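Local atomic coordinates of LysR family transcriptional regulator (PDB entry 5B7H), a protein that probably acts as a LysR-type, OxyR-like transcription factor that binds DNA and responds to hydrogen peroxide, this chain being its regulatory domain. Residues 149-152 with 153-156; 106-109 with 110-113; 202-205 with 206-209; 135-138 with 139-142. The protein carries 1 engineered substitution. All blocks are in the same frame, centred on the assembly; numbering follows the deposited sequence.

Interaction 1: residues 149-152 with 153-156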
ATOM      1  N   LEU A 149       4.589   1.615   4.408  1.00  9.54           N
ATOM      2  CA  LEU A 149       5.752   2.182   3.759  1.00  8.77           C
ATOM      3  C   LEU A 149       5.406   3.515   3.068  1.00  7.71           C
ATOM      4  O   LEU A 149       6.253   4.423   3.062  1.00  9.89           O
ATOM      5  CB  LEU A 149       6.264   1.152   2.744  1.00 13.62           C
ATOM      6  CG  LEU A 149       7.580   1.500   2.010  1.00 14.46           C
ATOM      7  CD1 LEU A 149       8.707   1.744   2.962  1.00 14.74           C
ATOM      8  CD2 LEU A 149       7.979   0.385   1.008  1.00 17.31           C
ATOM      9  N   HIS A 150       4.199   3.658   2.485  1.00  7.37           N
ATOM     10  CA  HIS A 150       3.876   4.930   1.825  1.00  8.40           C
ATOM     11  C   HIS A 150       3.852   6.069   2.816  1.00  9.13           C
ATOM     12  O   HIS A 150       4.344   7.171   2.520  1.00  8.69           O
ATOM     13  CB  HIS A 150       2.499   4.838   1.184  1.00 13.19           C
ATOM     14  CG  HIS A 150       2.398   3.714   0.228  1.00 22.80           C
ATOM     15  ND1 HIS A 150       2.058   2.433   0.628  1.00 29.81           N
ATOM     16  CD2 HIS A 150       2.662   3.652  -1.098  1.00 25.46           C
ATOM     17  CE1 HIS A 150       2.095   1.634  -0.429  1.00 36.46           C
ATOM     18  NE2 HIS A 150       2.463   2.348  -1.486  1.00 29.69           N
ATOM     19  N   THR A 151       3.263   5.838   3.988  1.00  7.55           N
ATOM     20  CA  THR A 151       3.165   6.953   4.945  1.00  7.06           C
ATOM     21  C   THR A 151       4.509   7.230   5.613  1.00  8.25           C
ATOM     22  O   THR A 151       4.813   8.386   5.949  1.00  7.96           O
ATOM     23  CB  THR A 151       2.037   6.757   5.961  1.00  8.45           C
ATOM     24  OG1 THR A 151       2.228   5.522   6.670  1.00  9.03           O
ATOM     25  CG2 THR A 151       0.656   6.802   5.302  1.00 11.17           C
ATOM     26  N   LEU A 152       5.344   6.203   5.753  1.00  7.10           N
ATOM     27  CA  LEU A 152       6.712   6.421   6.201  1.00  8.49           C
ATOM     28  C   LEU A 152       7.454   7.356   5.252  1.00  7.00           C
ATOM     29  O   LEU A 152       8.101   8.341   5.680  1.00  9.43           O
ATOM     30  CB  LEU A 152       7.412   5.067   6.280  1.00 10.05           C
ATOM     31  CG  LEU A 152       8.896   5.028   6.634  1.00  9.37           C
ATOM     32  CD1 LEU A 152       9.142   5.700   7.960  1.00 13.27           C
ATOM     33  CD2 LEU A 152       9.330   3.538   6.638  1.00 12.31           C
ATOM     34  N   VAL A 153       7.392   7.062   3.952  1.00  7.20           N
ATOM     35  CA  VAL A 153       8.091   7.888   2.978  1.00  8.99           C
ATOM     36  C   VAL A 153       7.508   9.297   2.945  1.00  9.00           C
ATOM     37  O   VAL A 153       8.251  10.290   2.796  1.00  8.96           O
ATOM     38  CB  VAL A 153       7.991   7.197   1.612  1.00 10.81           C
ATOM     39  CG1 VAL A 153       8.384   8.206   0.493  1.00 14.34           C
ATOM     40  CG2 VAL A 153       8.898   5.937   1.638  1.00 12.78           C
ATOM     41  N   GLN A 154       6.185   9.427   3.121  1.00  7.98           N
ATOM     42  CA  GLN A 154       5.584  10.760   3.157  1.00  6.44           C
ATOM     43  C   GLN A 154       6.092  11.572   4.348  1.00  8.48           C
ATOM     44  O   GLN A 154       6.308  12.779   4.218  1.00  8.82           O
ATOM     45  CB  GLN A 154       4.060  10.675   3.196  1.00  8.65           C
ATOM     46  CG  GLN A 154       3.471  10.170   1.861  1.00  7.20           C
ATOM     47  CD  GLN A 154       2.142   9.450   2.007  1.00  8.29           C
ATOM     48  OE1 GLN A 154       1.646   9.235   3.133  1.00  8.95           O
ATOM     49  NE2 GLN A 154       1.611   8.999   0.886  1.00  8.25           N
ATOM     50  N   MET A 155       6.282  10.953   5.512  1.00  8.20           N
ATOM     51  CA  MET A 155       6.861  11.703   6.636  1.00  7.94           C
ATOM     52  C   MET A 155       8.286  12.156   6.331  1.00  7.33           C
ATOM     53  O   MET A 155       8.672  13.285   6.672  1.00  9.23           O
ATOM     54  CB  MET A 155       6.844  10.901   7.935  1.00  8.96           C
ATOM     55  CG  MET A 155       5.433  10.733   8.478  1.00  8.17           C
ATOM     56  SD  MET A 155       5.362   9.965  10.096  1.00 10.28           S
ATOM     57  CE  MET A 155       5.725   8.253   9.704  1.00 11.71           C
ATOM     58  N   VAL A 156       9.075  11.307   5.660  1.00  8.00           N
ATOM     59  CA  VAL A 156      10.412  11.736   5.250  1.00 10.14           C
ATOM     60  C   VAL A 156      10.289  12.879   4.256  1.00 10.11           C
ATOM     61  O   VAL A 156      11.042  13.862   4.321  1.00  9.75           O
ATOM     62  CB  VAL A 156      11.185  10.525   4.686  1.00 10.58           C
ATOM     63  CG1 VAL A 156      12.523  10.989   4.047  1.00 10.51           C
ATOM     64  CG2 VAL A 156      11.477   9.517   5.816  1.00 12.55           C
TER
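Leu149 and Val153 meet first through the backbone, Val153 N giving its hydrogen to Leu149 O at 3.0 Å. The same i to i+4 pattern repeats from Gln154 N to His150 O, from Met155 N to Thr151 O and from Val156 N to Leu152 O, so the eight residues form an unbroken alpha-helical run with every bond between 3.0 and 3.1 Å.

Among the polar side chains, Gln154 lies back along the preceding turn. Its CG is placed beside the backbone N (chi1 -70°), which brings Gln154 CG to only 3.2 Å from His150 O. The amide then spreads its two ends: Gln154 OE1 rests 3.4 Å from Thr151 CG2, crossing that side chain at a slant, whereas NE2 donates to Ala27 O of the second subunit. Thr151 OG1 turns the other way and is hydrogen-bonded to Ser148 OG.

Apolar contact within the stretch is sparser. Leu149 CD1 comes to 4.4 Å from Val153 CG2, and Met155, bent at chi3 (-74°), brings its CE methyl to 4.1 Å from Leu152 CA.

Helix 149-157 is packed between the sheet and the second subunit. Leu149, Leu152, Val153 and Val156 pack on strand 163-166, with Leu180 of strand 180-198 also touching the two valines. His150, Thr151, Gln154 and Met155 meet the second subunit, where the two His150 rings come together nearly parallel and Met155 packs on Leu47 of that subunit, making this helix part of the dimer interface of the regulatory domain.

Interaction 2: residues 106-109 with 110-113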
ATOM      1  N   ILE A 106      26.189   9.173   5.073  1.00 24.91           N
ATOM      2  CA  ILE A 106      25.504   9.116   6.355  1.00 24.57           C
ATOM      3  C   ILE A 106      26.383   8.409   7.366  1.00 25.38           C
ATOM      4  O   ILE A 106      26.923   7.330   7.107  1.00 28.72           O
ATOM      5  CB  ILE A 106      24.172   8.369   6.217  1.00 25.53           C
ATOM      6  CG1 ILE A 106      23.291   9.068   5.212  1.00 32.67           C
ATOM      7  CG2 ILE A 106      23.455   8.327   7.581  1.00 25.87           C
ATOM      8  CD1 ILE A 106      22.911  10.389   5.696  1.00 35.84           C
ATOM      9  N   LYS A 107      26.512   9.009   8.534  1.00 25.69           N
ATOM     10  CA  LYS A 107      27.076   8.361   9.710  1.00 23.24           C
ATOM     11  C   LYS A 107      26.009   8.497  10.789  1.00 24.63           C
ATOM     12  O   LYS A 107      25.577   9.618  11.089  1.00 22.76           O
ATOM     13  CB  LYS A 107      28.365   9.074  10.135  1.00 27.50           C
ATOM     14  CG  LYS A 107      29.055   8.474  11.318  1.00 33.49           C
ATOM     15  CD  LYS A 107      30.245   9.366  11.716  1.00 41.83           C
ATOM     16  CE  LYS A 107      31.214   8.646  12.632  1.00 53.70           C
ATOM     17  NZ  LYS A 107      30.601   8.314  13.940  1.00 55.79           N
ATOM     18  N   TYR A 108      25.562   7.366  11.352  1.00 20.21           N
ATOM     19  CA  TYR A 108      24.416   7.429  12.263  1.00 18.76           C
ATOM     20  C   TYR A 108      24.703   8.336  13.458  1.00 19.74           C
ATOM     21  O   TYR A 108      23.806   9.045  13.923  1.00 21.29           O
ATOM     22  CB  TYR A 108      24.058   6.046  12.774  1.00 24.87           C
ATOM     23  CG  TYR A 108      23.604   5.082  11.722  1.00 24.09           C
ATOM     24  CD1 TYR A 108      22.688   5.453  10.747  1.00 21.16           C
ATOM     25  CD2 TYR A 108      24.079   3.783  11.724  1.00 20.78           C
ATOM     26  CE1 TYR A 108      22.259   4.536   9.788  1.00 18.31           C
ATOM     27  CE2 TYR A 108      23.653   2.854  10.777  1.00 19.02           C
ATOM     28  CZ  TYR A 108      22.748   3.238   9.820  1.00 22.39           C
ATOM     29  OH  TYR A 108      22.339   2.332   8.842  1.00 21.90           O
ATOM     30  N   ASP A 109      25.936   8.310  13.978  1.00 22.15           N
ATOM     31  CA  ASP A 109      26.271   9.102  15.163  1.00 24.28           C
ATOM     32  C   ASP A 109      26.121  10.599  14.927  1.00 30.16           C
ATOM     33  O   ASP A 109      25.969  11.356  15.894  1.00 29.79           O
ATOM     34  CB  ASP A 109      27.712   8.819  15.626  1.00 27.51           C
ATOM     35  CG  ASP A 109      27.974   9.332  17.034  1.00 34.20           C
ATOM     36  OD1 ASP A 109      28.952  10.079  17.230  1.00 40.56           O
ATOM     37  OD2 ASP A 109      27.146   9.022  17.933  1.00 31.78           O
ATOM     38  N   ASP A 110      26.183  11.043  13.680  1.00 25.08           N
ATOM     39  CA  ASP A 110      26.055  12.463  13.373  1.00 25.42           C
ATOM     40  C   ASP A 110      24.622  12.901  13.101  1.00 24.44           C
ATOM     41  O   ASP A 110      24.380  14.115  12.994  1.00 28.60           O
ATOM     42  CB  ASP A 110      26.920  12.828  12.158  1.00 28.65           C
ATOM     43  CG  ASP A 110      28.412  12.702  12.441  1.00 33.70           C
ATOM     44  OD1 ASP A 110      29.164  12.512  11.457  1.00 35.11           O
ATOM     45  OD2 ASP A 110      28.833  12.806  13.625  1.00 36.62           O
ATOM     46  N   LEU A 111      23.678  11.957  13.004  1.00 21.72           N
ATOM     47  CA  LEU A 111      22.281  12.307  12.801  1.00 20.44           C
ATOM     48  C   LEU A 111      21.723  12.836  14.116  1.00 22.29           C
ATOM     49  O   LEU A 111      22.225  12.507  15.183  1.00 24.63           O
ATOM     50  CB  LEU A 111      21.480  11.062  12.440  1.00 18.86           C
ATOM     51  CG  LEU A 111      21.831  10.391  11.125  1.00 22.61           C
ATOM     52  CD1 LEU A 111      20.914   9.162  10.978  1.00 18.92           C
ATOM     53  CD2 LEU A 111      21.618  11.357   9.957  1.00 30.63           C
ATOM     54  N   PRO A 112      20.662  13.637  14.069  1.00 21.93           N
ATOM     55  CA  PRO A 112      20.012  14.032  15.319  1.00 22.00           C
ATOM     56  C   PRO A 112      19.353  12.818  15.964  1.00 21.25           C
ATOM     57  O   PRO A 112      18.942  11.876  15.280  1.00 19.04           O
ATOM     58  CB  PRO A 112      18.947  15.035  14.864  1.00 26.96           C
ATOM     59  CG  PRO A 112      19.352  15.461  13.494  1.00 24.21           C
ATOM     60  CD  PRO A 112      20.041  14.274  12.892  1.00 23.49           C
ATOM     61  N   ASP A 113      19.252  12.857  17.294  1.00 23.19           N
ATOM     62  CA  ASP A 113      18.430  11.867  17.988  1.00 19.43           C
ATOM     63  C   ASP A 113      17.015  11.873  17.411  1.00 20.13           C
ATOM     64  O   ASP A 113      16.514  12.918  16.995  1.00 21.82           O
ATOM     65  CB  ASP A 113      18.358  12.228  19.473  1.00 21.69           C
ATOM     66  CG  ASP A 113      19.659  11.926  20.204  1.00 32.11           C
ATOM     67  OD1 ASP A 113      19.746  12.270  21.406  1.00 35.86           O
ATOM     68  OD2 ASP A 113      20.585  11.337  19.594  1.00 29.31           O
TER
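Asp110 N donates to Lys107 O at 3.0 Å, the shorter of two i to i+3 backbone bonds that wind this piece of chain into a tight turn. The second runs from Leu111 N to Tyr108 O at 3.1 Å. Both donors stand well above the carbonyl planes they address, by 51° at Lys107 O and 62° at Tyr108 O, as the narrow winding of 3-10 geometry brings about.

Alongside the first bond, the side chains of Lys107 and Asp110 pass each other at a slant. The aliphatic part of the lysine makes the touch, Lys107 CD lying 3.3 Å from Asp110 OD1, while the charged ends do not meet, Lys107 NZ being 4.8 Å from Asp110 OD2. Asp109 OD1 is 4.5 Å from that same OD2, a like-charge approach that the nearby lysine may partly offset.

The turn belongs to the loop joining strand 81-95 to helix 124-132 in a LysR-type regulatory domain of the periplasmic-binding-protein kind. Its inward side is apolar. Leu111 and Tyr108 run side by side in the same direction, Leu111 CD1 reaching the edge of the phenol ring 4.1 Å from Tyr108 CD1, and the other branch, Leu111 CD2, stands 4.3 Å from Ile106 CG2. Leu111 also packs on Ile102 and Val116, and Ile106 on Ile183 of strand 180-198. At the far end of the tyrosine, Tyr108 OH is hydrogen-bonded to Cys133 O.

Interaction 3: residues 202-205 with 206-209. With SO4 (sulfate ion), chain D.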
ATOM      1  N   SER A 202       3.174 -30.264   0.309  1.00 14.28           N
ATOM      2  CA  SER A 202       2.453 -29.842  -0.880  1.00 16.67           C
ATOM      3  C   SER A 202       2.748 -30.769  -2.054  1.00 20.91           C
ATOM      4  O   SER A 202       3.858 -31.269  -2.216  1.00 25.03           O
ATOM      5  CB  SER A 202       2.948 -28.464  -1.257  1.00 17.22           C
ATOM      6  OG  SER A 202       2.358 -28.055  -2.486  1.00 21.03           O
ATOM      7  N   SER A 203       1.739 -30.966  -2.896  1.00 26.91           N
ATOM      8  CA  SER A 203       1.937 -31.698  -4.138  1.00 35.98           C
ATOM      9  C   SER A 203       2.240 -30.774  -5.309  1.00 38.08           C
ATOM     10  O   SER A 203       2.166 -31.213  -6.462  1.00 32.27           O
ATOM     11  CB  SER A 203       0.688 -32.513  -4.470  1.00 32.73           C
ATOM     12  OG  SER A 203      -0.380 -31.630  -4.735  1.00 33.79           O
ATOM     13  N   ARG A 204       2.555 -29.504  -5.050  1.00 25.95           N
ATOM     14  CA  ARG A 204       2.758 -28.523  -6.110  1.00 19.70           C
ATOM     15  C   ARG A 204       4.192 -27.997  -6.171  1.00 19.82           C
ATOM     16  O   ARG A 204       4.428 -26.920  -6.702  1.00 18.90           O
ATOM     17  CB  ARG A 204       1.738 -27.406  -5.982  1.00 23.19           C
ATOM     18  CG  ARG A 204       0.359 -28.017  -5.770  1.00 31.11           C
ATOM     19  CD  ARG A 204      -0.715 -27.007  -6.003  1.00 39.49           C
ATOM     20  NE  ARG A 204      -0.663 -26.489  -7.363  1.00 41.47           N
ATOM     21  CZ  ARG A 204      -1.463 -25.524  -7.818  1.00 49.38           C
ATOM     22  NH1 ARG A 204      -2.373 -24.994  -7.008  1.00 52.19           N
ATOM     23  NH2 ARG A 204      -1.359 -25.095  -9.074  1.00 48.14           N
ATOM     24  N   SER A 205       5.169 -28.770  -5.704  1.00 21.78           N
ATOM     25  CA  SER A 205       6.522 -28.233  -5.616  1.00 18.84           C
ATOM     26  C   SER A 205       7.137 -28.001  -6.992  1.00 19.58           C
ATOM     27  O   SER A 205       7.970 -27.102  -7.139  1.00 21.61           O
ATOM     28  CB  SER A 205       7.417 -29.165  -4.816  1.00 31.42           C
ATOM     29  OG  SER A 205       7.332 -30.438  -5.404  1.00 38.13           O
ATOM     30  N   LYS A 206       6.733 -28.771  -8.007  1.00 21.50           N
ATOM     31  CA  LYS A 206       7.181 -28.463  -9.366  1.00 21.87           C
ATOM     32  C   LYS A 206       6.717 -27.070  -9.797  1.00 21.02           C
ATOM     33  O   LYS A 206       7.480 -26.319 -10.432  1.00 20.09           O
ATOM     34  CB  LYS A 206       6.687 -29.567 -10.320  1.00 25.95           C
ATOM     35  CG  LYS A 206       7.045 -29.377 -11.776  1.00 43.40           C
ATOM     36  CD  LYS A 206       7.190 -30.727 -12.510  1.00 48.41           C
ATOM     37  CE  LYS A 206       6.564 -30.677 -13.927  1.00 48.12           C
ATOM     38  NZ  LYS A 206       6.925 -29.472 -14.749  1.00 49.83           N
ATOM     39  N   THR A 207       5.458 -26.721  -9.487  1.00 16.97           N
ATOM     40  CA  THR A 207       4.961 -25.378  -9.755  1.00 13.90           C
ATOM     41  C   THR A 207       5.769 -24.332  -8.987  1.00 15.29           C
ATOM     42  O   THR A 207       6.138 -23.300  -9.543  1.00 15.75           O
ATOM     43  CB  THR A 207       3.483 -25.294  -9.350  1.00 18.48           C
ATOM     44  OG1 THR A 207       2.774 -26.346 -10.012  1.00 23.83           O
ATOM     45  CG2 THR A 207       2.886 -23.988  -9.726  1.00 20.80           C
ATOM     46  N   PHE A 208       6.049 -24.589  -7.701  1.00 14.46           N
ATOM     47  CA  PHE A 208       6.733 -23.587  -6.883  1.00 12.11           C
ATOM     48  C   PHE A 208       8.142 -23.348  -7.376  1.00 15.05           C
ATOM     49  O   PHE A 208       8.595 -22.193  -7.394  1.00 14.14           O
ATOM     50  CB  PHE A 208       6.758 -23.995  -5.414  1.00 10.79           C
ATOM     51  CG  PHE A 208       5.383 -24.197  -4.809  1.00 12.62           C
ATOM     52  CD1 PHE A 208       4.267 -23.459  -5.241  1.00 12.46           C
ATOM     53  CD2 PHE A 208       5.197 -25.185  -3.842  1.00 13.54           C
ATOM     54  CE1 PHE A 208       2.998 -23.721  -4.674  1.00 15.45           C
ATOM     55  CE2 PHE A 208       3.946 -25.428  -3.266  1.00 15.19           C
ATOM     56  CZ  PHE A 208       2.840 -24.691  -3.697  1.00 18.19           C
ATOM     57  N   ASN A 209       8.826 -24.408  -7.817  1.00 15.51           N
ATOM     58  CA  ASN A 209      10.186 -24.219  -8.308  1.00 17.28           C
ATOM     59  C   ASN A 209      10.189 -23.455  -9.634  1.00 15.81           C
ATOM     60  O   ASN A 209      11.056 -22.599  -9.843  1.00 16.47           O
ATOM     61  CB  ASN A 209      10.930 -25.560  -8.369  1.00 19.20           C
ATOM     62  CG  ASN A 209      11.407 -26.039  -6.977  1.00 24.01           C
ATOM     63  OD1 ASN A 209      11.967 -25.279  -6.185  1.00 16.30           O
ATOM     64  ND2 ASN A 209      11.181 -27.316  -6.695  1.00 36.29           N
TER
HETATM   65  S   SO4 D 402      -1.785 -29.392  -1.314  1.00 39.81           S
HETATM   66  O1  SO4 D 402      -0.895 -30.227  -2.124  1.00 37.62           O
HETATM   67  O2  SO4 D 402      -1.272 -29.296   0.066  1.00 44.95           O
HETATM   68  O3  SO4 D 402      -3.145 -29.917  -1.358  1.00 55.70           O
HETATM   69  O4  SO4 D 402      -1.850 -28.084  -1.957  1.00 55.49           O
HETATM   70  O   HOH W   1       4.686 -30.942  -8.116  1.00 29.29           O
HETATM   71  O   HOH W   2       0.429 -27.915  -9.170  1.00 54.76           O
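A carbonyl oxygen sits over an aromatic face here: Arg204 O lies 3.4 Å above the plane of the Phe208 ring, displaced toward its rim, while accepting a hydrogen bond from Phe208 N. This is the start of helix 205-217, with Arg204 at the N-cap position and an ST turn leading into it, closed by Arg204 N to Ser202 OG at 3.0 Å. The hydroxyl reaches that amide because OG is anti to the serine's own N (chi1 175°), and it also comes within 3.2 Å of Phe208 CE2. Arg204 CB adds a CH-pi contact over the ring, 4.2 Å from the centroid of Phe208.

The next helical bond, Asn209 N to Ser205 O, is 2.9 Å long. Arg204 NH1 donates to Gln17 O, Thr207 OG1 is hydrogen-bonded to Ser13 O, and Phe208 packs on Leu18 of strand 16-22 and against the Trp198 ring, so the helix start is fastened to the sheet. One water bridges Ser203 O, ahead of the helix, to Lys206 N in its first turn. A sulfate, probably from the crystallisation liquor, is held by Arg199 NH2 and by Ser203: its O1 accepts hydrogen bonds from Ser203 N, at 2.8 Å, and Ser203 OG, at 3.0 Å.

Interaction 4: residues 135-138 with 139-142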
ATOM      1  N   LEU A 135      22.283  -0.348  12.223  1.00 18.40           N
ATOM      2  CA  LEU A 135      21.839   0.733  13.103  1.00 17.66           C
ATOM      3  C   LEU A 135      21.771   0.157  14.512  1.00 19.35           C
ATOM      4  O   LEU A 135      20.830  -0.560  14.860  1.00 23.16           O
ATOM      5  CB  LEU A 135      20.481   1.288  12.640  1.00 16.05           C
ATOM      6  CG  LEU A 135      19.831   2.344  13.560  1.00 16.05           C
ATOM      7  CD1 LEU A 135      20.867   3.467  13.792  1.00 23.43           C
ATOM      8  CD2 LEU A 135      18.556   2.860  12.950  1.00 18.14           C
ATOM      9  N   THR A 136      22.766   0.482  15.344  1.00 19.65           N
ATOM     10  CA  THR A 136      22.761  -0.014  16.705  1.00 23.12           C
ATOM     11  C   THR A 136      22.420   1.047  17.739  1.00 29.03           C
ATOM     12  O   THR A 136      22.120   0.691  18.881  1.00 30.33           O
ATOM     13  CB  THR A 136      24.112  -0.653  17.031  1.00 22.72           C
ATOM     14  OG1 THR A 136      25.127   0.346  16.927  1.00 27.74           O
ATOM     15  CG2 THR A 136      24.420  -1.760  16.024  1.00 30.75           C
ATOM     16  N   ASP A 137      22.413   2.330  17.373  1.00 19.70           N
ATOM     17  CA  ASP A 137      22.129   3.392  18.346  1.00 23.02           C
ATOM     18  C   ASP A 137      20.635   3.687  18.381  1.00 21.46           C
ATOM     19  O   ASP A 137      20.118   4.416  17.524  1.00 19.38           O
ATOM     20  CB  ASP A 137      22.905   4.653  18.014  1.00 29.59           C
ATOM     21  CG  ASP A 137      22.777   5.721  19.098  1.00 26.09           C
ATOM     22  OD1 ASP A 137      23.527   6.720  19.017  1.00 28.98           O
ATOM     23  OD2 ASP A 137      21.951   5.563  20.048  1.00 25.68           O
ATOM     24  N   LYS A 138      19.946   3.120  19.384  1.00 21.89           N
ATOM     25  CA  LYS A 138      18.495   3.247  19.486  1.00 20.39           C
ATOM     26  C   LYS A 138      18.046   4.685  19.686  1.00 20.91           C
ATOM     27  O   LYS A 138      16.897   5.007  19.366  1.00 21.50           O
ATOM     28  CB  LYS A 138      17.975   2.412  20.663  1.00 32.52           C
ATOM     29  CG  LYS A 138      17.902   0.901  20.386  1.00 40.25           C
ATOM     30  CD  LYS A 138      17.598   0.101  21.667  1.00 43.22           C
ATOM     31  CE  LYS A 138      17.181   1.008  22.839  1.00 52.45           C
ATOM     32  NZ  LYS A 138      16.886   0.273  24.116  1.00 59.09           N
ATOM     33  N   GLU A 139      18.916   5.554  20.202  1.00 20.43           N
ATOM     34  CA  GLU A 139      18.536   6.943  20.397  1.00 20.25           C
ATOM     35  C   GLU A 139      18.251   7.667  19.088  1.00 22.16           C
ATOM     36  O   GLU A 139      17.590   8.718  19.109  1.00 21.45           O
ATOM     37  CB  GLU A 139      19.589   7.710  21.185  1.00 27.96           C
ATOM     38  CG  GLU A 139      19.496   7.476  22.676  1.00 40.07           C
ATOM     39  CD  GLU A 139      20.442   8.370  23.468  1.00 61.67           C
ATOM     40  OE1 GLU A 139      21.675   8.285  23.254  1.00 67.48           O
ATOM     41  OE2 GLU A 139      19.953   9.161  24.307  1.00 73.90           O
ATOM     42  N   LYS A 140      18.747   7.148  17.974  1.00 18.07           N
ATOM     43  CA  LYS A 140      18.476   7.808  16.706  1.00 18.33           C
ATOM     44  C   LYS A 140      17.090   7.498  16.191  1.00 17.58           C
ATOM     45  O   LYS A 140      16.663   8.096  15.189  1.00 16.30           O
ATOM     46  CB  LYS A 140      19.519   7.454  15.644  1.00 15.72           C
ATOM     47  CG  LYS A 140      20.963   7.779  16.066  1.00 17.06           C
ATOM     48  CD  LYS A 140      21.066   9.206  16.538  1.00 18.32           C
ATOM     49  CE  LYS A 140      22.494   9.585  16.944  1.00 23.54           C
ATOM     50  NZ  LYS A 140      22.536  10.992  17.462  1.00 24.53           N
ATOM     51  N   ILE A 141      16.378   6.554  16.790  1.00 15.12           N
ATOM     52  CA  ILE A 141      15.107   6.116  16.219  1.00 15.26           C
ATOM     53  C   ILE A 141      13.981   6.965  16.802  1.00 15.51           C
ATOM     54  O   ILE A 141      13.865   7.130  18.029  1.00 15.76           O
ATOM     55  CB  ILE A 141      14.864   4.621  16.498  1.00 17.11           C
ATOM     56  CG1 ILE A 141      15.950   3.743  15.879  1.00 18.30           C
ATOM     57  CG2 ILE A 141      13.406   4.202  16.123  1.00 16.54           C
ATOM     58  CD1 ILE A 141      15.887   2.301  16.407  1.00 22.63           C
ATOM     59  N   ASN A 142      13.150   7.516  15.929  1.00 14.55           N
ATOM     60  CA  ASN A 142      12.029   8.314  16.396  1.00 15.89           C
ATOM     61  C   ASN A 142      10.994   7.422  17.082  1.00 15.75           C
ATOM     62  O   ASN A 142      10.684   6.329  16.595  1.00 17.17           O
ATOM     63  CB  ASN A 142      11.352   9.018  15.208  1.00 16.29           C
ATOM     64  CG  ASN A 142      10.377  10.106  15.685  1.00 19.41           C
ATOM     65  OD1 ASN A 142       9.267   9.792  16.131  1.00 18.98           O
ATOM     66  ND2 ASN A 142      10.823  11.375  15.661  1.00 19.20           N
TER
HETATM   67  O   HOH W   3      23.215   9.285  20.681  1.00 47.26           O
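Leu135 leads off with an apolar touch, its CD2 branch lying 4.0 Å from Ile141 CG1 as the two side chains pass at an angle. Two residues on, Asp137 does most of the polar work. With CG pointing opposite the backbone N (chi1 -173°), the carboxylate reaches over the following turn, and Asp137 OD2 accepts from Glu139 N at 3.0 Å, an Asx turn in which the donor stands 42° out of the carboxylate plane. Asp137 O accepts a hydrogen bond from Lys140 N at 3.1 Å. The Glu139 carboxylate comes close to that of Asp137, Glu139 OE1 to Asp137 OD2 4.2 Å, with the planes 40° apart. Asp137 OD1 rests 3.7 Å from Lys140 CE, but the lysine's NZ goes instead to Leu111 O and, in a salt bridge, to Asp113 OD2. Lys138 closes the 3-10 turn, Lys138 O accepting from Ile141 N at 3.0 Å.

The whole lies in the connection between helices 124-132 and 149-157. Backbone bonds link Glu139 to Glu114, and Lys140 and Asn142 to Val116, while Ile141 packs on Leu118, so the turn is laid against the segment that precedes helix 124-132.

How the interactions relate
Along the chain come interactions 2, 4, 1 and 3 in that order, all within one LysR-type regulatory domain. Interactions 2 and 4 are neighbours, their centres about 9 Å apart: two short 3-10 turns, in loops before and after helix 124-132, joined mainly through Lys140. Interaction 1, on helix 149-157, lies about 18 Å from interaction 4 between centres. Interaction 3 stands across the chain's centre, about 37 Å from interaction 1, centre to centre. Strand 180-198 touches interactions 1 and 2 and leads into interaction 3. Interaction 1 alone meets the second subunit, at the dimer interface; interactions 2 and 4 hold two loops together at one end of the domain, and interaction 3 starts its last helix at the other.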